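Local coordinates for protein homoserine dehydrogenase (Staphylococcus aureus M1064, PDB 4PG7) that probably catalyses the NAD(P)-dependent interconversion of homoserine and aspartate semialdehyde in the aspartate pathway of amino acid biosynthesis, at residues G37-I42 with L73-Y78; V130-L135 with V226-Y231; N393-I398 with L405-Y410. One frame throughout, in Å; residues are numbered along the deposited sequence.

Contact 1 (G37-I42 with L73-Y78); sequences GVVKII and LNISQY
Tyr78 OH and Asn74 ND2 both reach Glu43 OE2, the hydroxyl by a hydrogen bond and the amide by a weak one, and both residues also rest on Val39 of the helix. CG1 of Val39 does all the touching. It sits 3.6 Å from Tyr78 CE2 and 3.8 Å from Tyr78 OH, meeting the ring obliquely, and Asn74 ND2 lies 3.9 Å from the same methyl. Ile75 CD1 is looser, 4.4 Å from Val39 CG1. The methyl reaches them because it stands anti to the backbone N (chi1 170°). Residues 37-42 belong to helix 33-53, which follows strand 22-29 and a glycine-rich GxGxxG turn consistent with a Rossmann-type dinucleotide fold; residues 73-78 lie in the loop between strand 55-63 and the short strand 80-81. Val39 also packs on Leu28 of strand 22-29, and Tyr78 on Ile59 and Ile62 of strand 55-63. Within the turn Ser76 OG donates to Leu73 O at 2.7 Å, with a C=O...donor angle of 134°, and Tyr78 N bonds to Ile75 O at 3.0 Å, while Ile75 CA lies in plane at the edge of the tyrosine ring.

Contact 2 (V130-L135 with V226-Y231); sequences VHLKLL and VVITSY
Two helices meet where the NAD-binding region joins the rest of the subunit: helix 129-141, which leads into the last strand of the parallel Rossmann-type sheet, and helix 220-234, with Leu132 and Lys133 facing Ile228 and Tyr231. Segments 130-135 and 226-231 run 39° apart in direction, and their axes come no closer than 10.8 Å, a wide spacing bridged by long side chains. Tyr231 spans most of it. With its CG anti to the backbone N (chi1 -177°), the ring projects across to helix 129-141, and its OH comes to 3.4 Å from Lys133 CA. Leu132 CB lies 3.9 Å from Tyr231 CE2, and both helix residues meet the ring obliquely. The hydroxyl is held by a hydrogen bond to Glu136, on the same helix as Lys133, so the phenol is fixed at its polar end as well as packed along its side. Lys133 crosses the tyrosine at about a right angle; its CD passes 3.8 Å from Tyr231 OH before NZ leads away to a salt bridge with Asp137. The second apolar pair is methyl to methyl: Leu132 CD1 and Ile228 CD1 touch at 3.7 Å, the two side chains again crossing at roughly a right angle. Behind this face, Val226 O accepts from Ser230 N at 2.9 Å and from Ser230 OG at 2.8 Å, the two donors arriving from opposite faces of the carbonyl plane. Leu132 also packs on Phe148, and Leu135 lies against Leu110 and Leu114 of helix 106-115. Helix 220-234 in turn rests Val226 and Ser230 on Phe174 of strand 171-177 and on strand 278-289, which places it between the mixed sheet and helix 129-141.

Contact 3 (N393-I398 with L405-Y410); sequences NELKAI and LRVANY
Leu395 and Leu405 form the centre of a helix-on-sheet contact in the C-terminal ACT domain, which has the beta-alpha-beta-beta-alpha-beta order of the ferredoxin-like fold. Helix 388-398 lies over the sheet, its segment running nearly antiparallel to strand segment 405-410, at 150° with the axes 9.8 Å apart. The packing is apolar: Leu395 CD1 meets Leu405 CD1 at 3.8 Å, the two side chains crossing at about a right angle, and the same Leu395 CD1 lies 4.3 Å from Val407 CG1. Leu405 and Val407 stand two apart on the strand and share the helix side of it; Ala417 of the adjoining strand 414-422 touches both leucines. Polar groups of the two segments bond to other parts of the chain: Glu394 OE1 to Tyr435 OH, Arg406 NH1 to Leu262 O, and Tyr410 OH to Asp255 OD1, the last two tying the strand to helix 253-262. Tyr410 also touches Thr252, one of the residues lining the pocket of the bound lysine. The aliphatic carbons of Lys396 extend the apolar patch: CG of Leu405, anti to the backbone N (chi1 168°), carries CD2 to 3.6 Å from Lys396 CG and 4.1 Å from Leu395 CB.

In the fold
The three contacts follow one another along the chain and share no helix or strand. Contact 2 lies nearest the middle, its centre about 11 Å from that of the chain; contacts 1 and 3 sit about 30 Å and 36 Å out, on opposite sides of the chain's centre and about 64 Å apart between centres. None is fully buried, and none has a hydrogen bond between its own segments. Contact 1 joins a helix to a loop within the nucleotide-binding region, contact 2 links that region to the mixed-sheet part, and contact 3 stays within the ACT domain. In contacts 1 and 2 a tyrosine packs against a helix and its hydroxyl bonds to a glutamate of that helix; contact 3 relies on aliphatic groups alone.

Contact 1 (G37-I42 with L73-Y78)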
# COMPACT_ATOMS: atom_id res chain seq x y z
N GLY A 37 11.56 12.45 21.09
CA GLY A 37 12.06 11.70 19.95
C GLY A 37 12.57 12.58 18.83
O GLY A 37 13.62 12.29 18.26
N VAL A 38 11.86 13.67 18.53
CA VAL A 38 12.33 14.62 17.51
C VAL A 38 13.67 15.22 17.90
O VAL A 38 14.57 15.33 17.07
CB VAL A 38 11.31 15.76 17.28
CG1 VAL A 38 11.91 16.88 16.43
CG2 VAL A 38 10.06 15.21 16.58
N VAL A 39 13.81 15.58 19.17
CA VAL A 39 15.06 16.18 19.65
C VAL A 39 16.20 15.17 19.48
O VAL A 39 17.23 15.51 18.90
CB VAL A 39 14.94 16.64 21.11
CG1 VAL A 39 16.30 17.02 21.69
CG2 VAL A 39 13.97 17.82 21.20
N LYS A 40 16.00 13.95 19.97
CA LYS A 40 17.03 12.90 19.90
C LYS A 40 17.46 12.63 18.46
O LYS A 40 18.66 12.51 18.18
CB LYS A 40 16.52 11.61 20.53
N ILE A 41 16.50 12.57 17.56
CA ILE A 41 16.79 12.31 16.16
C ILE A 41 17.62 13.43 15.55
O ILE A 41 18.57 13.18 14.80
CB ILE A 41 15.52 12.09 15.33
CG1 ILE A 41 14.85 10.76 15.73
CG2 ILE A 41 15.84 12.09 13.84
CD1 ILE A 41 13.45 10.58 15.19
N ILE A 42 17.26 14.68 15.84
CA ILE A 42 18.04 15.82 15.36
C ILE A 42 19.47 15.79 15.94
O ILE A 42 20.44 15.97 15.20
CB ILE A 42 17.36 17.16 15.69
CG1 ILE A 42 16.09 17.31 14.84
CG2 ILE A 42 18.31 18.34 15.44
CD1 ILE A 42 15.11 18.32 15.40
N LEU A 73 18.97 14.80 31.01
CA LEU A 73 20.06 15.75 30.92
C LEU A 73 20.15 16.46 29.55
O LEU A 73 20.47 17.65 29.47
CB LEU A 73 21.37 15.02 31.20
CG LEU A 73 22.65 15.85 31.25
CD1 LEU A 73 22.56 16.89 32.36
CD2 LEU A 73 23.84 14.92 31.45
N ASN A 74 19.87 15.71 28.49
CA ASN A 74 20.03 16.25 27.15
C ASN A 74 19.10 17.46 26.97
O ASN A 74 19.49 18.48 26.38
CB ASN A 74 19.83 15.16 26.08
CG ASN A 74 18.36 14.84 25.83
OD1 ASN A 74 17.60 14.50 26.75
ND2 ASN A 74 17.94 14.98 24.58
N ILE A 75 17.91 17.37 27.57
CA ILE A 75 16.90 18.41 27.45
C ILE A 75 17.32 19.70 28.12
O ILE A 75 17.06 20.77 27.58
CB ILE A 75 15.52 18.01 28.01
CG1 ILE A 75 14.99 16.74 27.32
CG2 ILE A 75 14.52 19.15 27.84
CD1 ILE A 75 14.89 16.82 25.81
N SER A 76 18.01 19.60 29.25
CA SER A 76 18.47 20.79 29.95
C SER A 76 19.44 21.64 29.12
O SER A 76 19.74 22.76 29.52
CB SER A 76 19.09 20.44 31.31
OG SER A 76 20.34 19.76 31.17
N GLN A 77 19.92 21.16 27.98
CA GLN A 77 20.82 21.95 27.13
C GLN A 77 20.03 22.98 26.30
O GLN A 77 20.59 23.94 25.81
CB GLN A 77 21.59 21.04 26.17
N TYR A 78 18.73 22.76 26.15
CA TYR A 78 17.89 23.60 25.31
C TYR A 78 17.20 24.66 26.14
O TYR A 78 16.98 24.52 27.34
CB TYR A 78 16.87 22.76 24.53
CG TYR A 78 17.55 21.74 23.67
CD1 TYR A 78 18.08 22.10 22.44
CD2 TYR A 78 17.72 20.43 24.10
CE1 TYR A 78 18.72 21.17 21.65
CE2 TYR A 78 18.37 19.49 23.30
CZ TYR A 78 18.86 19.87 22.08
OH TYR A 78 19.51 18.97 21.26

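Contact 2 (V130-L135 with V226-Y231)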
# COMPACT_ATOMS: atom_id res chain seq x y z
N VAL A 130 -11.09 20.50 8.49
CA VAL A 130 -11.35 21.94 8.59
C VAL A 130 -10.04 22.68 8.91
O VAL A 130 -9.70 23.69 8.27
CB VAL A 130 -12.42 22.26 9.66
CG1 VAL A 130 -12.50 23.77 9.93
CG2 VAL A 130 -13.79 21.77 9.21
N HIS A 131 -9.30 22.12 9.85
CA HIS A 131 -8.07 22.72 10.32
C HIS A 131 -6.97 22.66 9.27
O HIS A 131 -6.28 23.66 9.03
CB HIS A 131 -7.66 22.06 11.64
CG HIS A 131 -8.75 22.10 12.67
ND1 HIS A 131 -9.39 20.97 13.14
CD2 HIS A 131 -9.39 23.15 13.24
CE1 HIS A 131 -10.33 21.32 14.00
NE2 HIS A 131 -10.36 22.64 14.07
N LEU A 132 -6.78 21.50 8.66
CA LEU A 132 -5.73 21.32 7.66
C LEU A 132 -5.96 22.21 6.44
O LEU A 132 -5.01 22.72 5.85
CB LEU A 132 -5.63 19.87 7.20
CG LEU A 132 -5.21 18.86 8.27
CD1 LEU A 132 -5.34 17.44 7.72
CD2 LEU A 132 -3.79 19.12 8.77
N LYS A 133 -7.23 22.39 6.09
CA LYS A 133 -7.60 23.21 4.96
C LYS A 133 -7.20 24.66 5.19
O LYS A 133 -6.49 25.25 4.37
CB LYS A 133 -9.11 23.11 4.72
CG LYS A 133 -9.68 24.10 3.74
CD LYS A 133 -9.02 24.01 2.38
CE LYS A 133 -9.86 24.72 1.32
NZ LYS A 133 -9.05 25.05 0.11
N LEU A 134 -7.66 25.22 6.31
CA LEU A 134 -7.39 26.61 6.62
C LEU A 134 -5.89 26.86 6.81
O LEU A 134 -5.40 27.92 6.43
CB LEU A 134 -8.22 27.09 7.84
CG LEU A 134 -7.76 26.81 9.28
CD1 LEU A 134 -6.76 27.86 9.80
CD2 LEU A 134 -8.98 26.80 10.18
N LEU A 135 -5.16 25.90 7.37
CA LEU A 135 -3.71 26.05 7.52
C LEU A 135 -2.97 25.96 6.18
O LEU A 135 -2.05 26.74 5.92
CB LEU A 135 -3.13 25.06 8.56
CG LEU A 135 -3.58 25.31 10.00
CD1 LEU A 135 -3.26 24.14 10.90
CD2 LEU A 135 -2.95 26.59 10.55
N VAL A 226 -11.33 8.83 9.09
CA VAL A 226 -12.21 8.94 7.93
C VAL A 226 -12.34 10.38 7.45
O VAL A 226 -12.36 10.63 6.24
CB VAL A 226 -13.60 8.37 8.24
CG1 VAL A 226 -14.60 8.77 7.17
CG2 VAL A 226 -13.51 6.86 8.35
N VAL A 227 -12.47 11.33 8.37
CA VAL A 227 -12.45 12.76 7.99
C VAL A 227 -11.15 13.09 7.25
O VAL A 227 -11.17 13.69 6.18
CB VAL A 227 -12.58 13.69 9.20
CG1 VAL A 227 -12.41 15.14 8.77
CG2 VAL A 227 -13.91 13.51 9.90
N ILE A 228 -10.03 12.68 7.81
CA ILE A 228 -8.73 12.96 7.22
C ILE A 228 -8.57 12.26 5.87
O ILE A 228 -8.15 12.87 4.89
CB ILE A 228 -7.57 12.54 8.14
CG1 ILE A 228 -7.57 13.33 9.46
CG2 ILE A 228 -6.23 12.72 7.45
CD1 ILE A 228 -7.43 14.83 9.29
N THR A 229 -8.89 10.97 5.83
CA THR A 229 -8.77 10.21 4.61
C THR A 229 -9.67 10.79 3.48
O THR A 229 -9.26 10.80 2.31
CB THR A 229 -9.05 8.73 4.85
OG1 THR A 229 -8.14 8.25 5.85
CG2 THR A 229 -8.88 7.91 3.59
N SER A 230 -10.84 11.29 3.84
CA SER A 230 -11.75 11.92 2.88
C SER A 230 -11.15 13.21 2.32
O SER A 230 -11.29 13.52 1.13
CB SER A 230 -13.10 12.24 3.53
OG SER A 230 -13.78 11.06 3.92
N TYR A 231 -10.50 13.97 3.19
CA TYR A 231 -9.83 15.20 2.78
C TYR A 231 -8.67 14.91 1.80
O TYR A 231 -8.56 15.55 0.77
CB TYR A 231 -9.31 15.96 4.00
CG TYR A 231 -8.66 17.27 3.63
CD1 TYR A 231 -9.38 18.26 2.98
CD2 TYR A 231 -7.32 17.51 3.93
CE1 TYR A 231 -8.78 19.46 2.63
CE2 TYR A 231 -6.72 18.71 3.59
CZ TYR A 231 -7.45 19.68 2.94
OH TYR A 231 -6.84 20.86 2.61

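Contact 3 (N393-I398 with L405-Y410)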
# COMPACT_ATOMS: atom_id res chain seq x y z
N ASN A 393 -39.49 -16.63 3.13
CA ASN A 393 -40.59 -16.38 2.21
C ASN A 393 -41.21 -15.02 2.43
O ASN A 393 -41.47 -14.31 1.45
CB ASN A 393 -41.70 -17.43 2.36
CG ASN A 393 -41.27 -18.80 1.85
OD1 ASN A 393 -40.37 -18.92 1.00
ND2 ASN A 393 -41.92 -19.83 2.37
N GLU A 394 -41.47 -14.65 3.69
CA GLU A 394 -42.01 -13.32 3.94
C GLU A 394 -41.07 -12.22 3.44
O GLU A 394 -41.52 -11.24 2.84
CB GLU A 394 -42.39 -13.04 5.40
CG GLU A 394 -42.99 -11.64 5.51
CD GLU A 394 -43.89 -11.43 6.72
OE1 GLU A 394 -43.62 -12.07 7.77
OE2 GLU A 394 -44.84 -10.62 6.61
N LEU A 395 -39.76 -12.37 3.70
CA LEU A 395 -38.81 -11.37 3.24
C LEU A 395 -38.83 -11.25 1.74
O LEU A 395 -38.76 -10.15 1.20
CB LEU A 395 -37.37 -11.68 3.64
CG LEU A 395 -36.93 -11.39 5.08
CD1 LEU A 395 -35.46 -11.74 5.27
CD2 LEU A 395 -37.19 -9.92 5.42
N LYS A 396 -38.87 -12.38 1.05
CA LYS A 396 -38.95 -12.38 -0.42
C LYS A 396 -40.18 -11.63 -0.91
O LYS A 396 -40.09 -10.87 -1.88
CB LYS A 396 -38.97 -13.81 -0.97
CG LYS A 396 -37.59 -14.43 -1.02
CD LYS A 396 -37.60 -15.95 -0.85
CE LYS A 396 -38.27 -16.71 -1.99
NZ LYS A 396 -37.75 -18.11 -1.99
N ALA A 397 -41.29 -11.76 -0.21
CA ALA A 397 -42.51 -11.07 -0.59
C ALA A 397 -42.43 -9.58 -0.29
O ALA A 397 -42.96 -8.77 -1.05
CB ALA A 397 -43.70 -11.67 0.14
N ILE A 398 -41.77 -9.20 0.79
CA ILE A 398 -41.87 -7.80 1.22
C ILE A 398 -40.73 -6.92 0.66
O ILE A 398 -40.92 -5.72 0.46
CB ILE A 398 -42.00 -7.63 2.75
CG1 ILE A 398 -40.72 -8.01 3.47
CG2 ILE A 398 -43.17 -8.44 3.30
CD1 ILE A 398 -40.65 -7.41 4.86
N LEU A 405 -30.68 -13.10 -1.44
CA LEU A 405 -31.12 -13.18 -0.06
C LEU A 405 -30.71 -14.52 0.52
O LEU A 405 -30.98 -15.55 -0.07
CB LEU A 405 -32.63 -13.08 -0.02
CG LEU A 405 -33.35 -13.41 1.29
CD1 LEU A 405 -33.03 -12.42 2.40
CD2 LEU A 405 -34.83 -13.44 1.00
N ARG A 406 -30.04 -14.49 1.66
CA ARG A 406 -29.78 -15.70 2.41
C ARG A 406 -30.13 -15.46 3.87
O ARG A 406 -29.91 -14.36 4.38
CB ARG A 406 -28.33 -16.09 2.24
CG ARG A 406 -27.95 -16.23 0.77
CD ARG A 406 -26.45 -16.19 0.61
NE ARG A 406 -25.91 -17.38 1.22
CZ ARG A 406 -24.83 -17.41 1.98
NH1 ARG A 406 -24.15 -16.29 2.24
NH2 ARG A 406 -24.46 -18.57 2.48
N VAL A 407 -30.69 -16.48 4.51
CA VAL A 407 -31.10 -16.39 5.89
C VAL A 407 -30.36 -17.43 6.72
O VAL A 407 -29.91 -18.45 6.20
CB VAL A 407 -32.63 -16.53 6.03
CG1 VAL A 407 -33.34 -15.43 5.25
CG2 VAL A 407 -33.11 -17.88 5.54
N ALA A 408 -30.22 -17.16 8.00
CA ALA A 408 -29.55 -18.06 8.92
C ALA A 408 -30.19 -17.98 10.29
O ALA A 408 -30.74 -16.92 10.67
CB ALA A 408 -28.09 -17.69 9.05
N ASN A 409 -30.09 -19.08 11.04
CA ASN A 409 -30.42 -19.10 12.44
C ASN A 409 -29.43 -18.24 13.19
O ASN A 409 -28.26 -18.29 12.94
CB ASN A 409 -30.35 -20.53 13.00
CG ASN A 409 -31.46 -21.41 12.47
OD1 ASN A 409 -31.22 -22.42 11.83
ND2 ASN A 409 -32.69 -21.02 12.73
N TYR A 410 -29.92 -17.43 14.11
CA TYR A 410 -29.06 -16.55 14.87
C TYR A 410 -29.05 -17.00 16.31
O TYR A 410 -28.00 -17.16 16.89
CB TYR A 410 -29.58 -15.13 14.73
CG TYR A 410 -28.77 -14.05 15.40
CD1 TYR A 410 -27.78 -13.37 14.70
CD2 TYR A 410 -29.04 -13.66 16.71
CE1 TYR A 410 -27.06 -12.36 15.29
CE2 TYR A 410 -28.33 -12.64 17.31
CZ TYR A 410 -27.33 -11.99 16.59
OH TYR A 410 -26.62 -10.96 17.14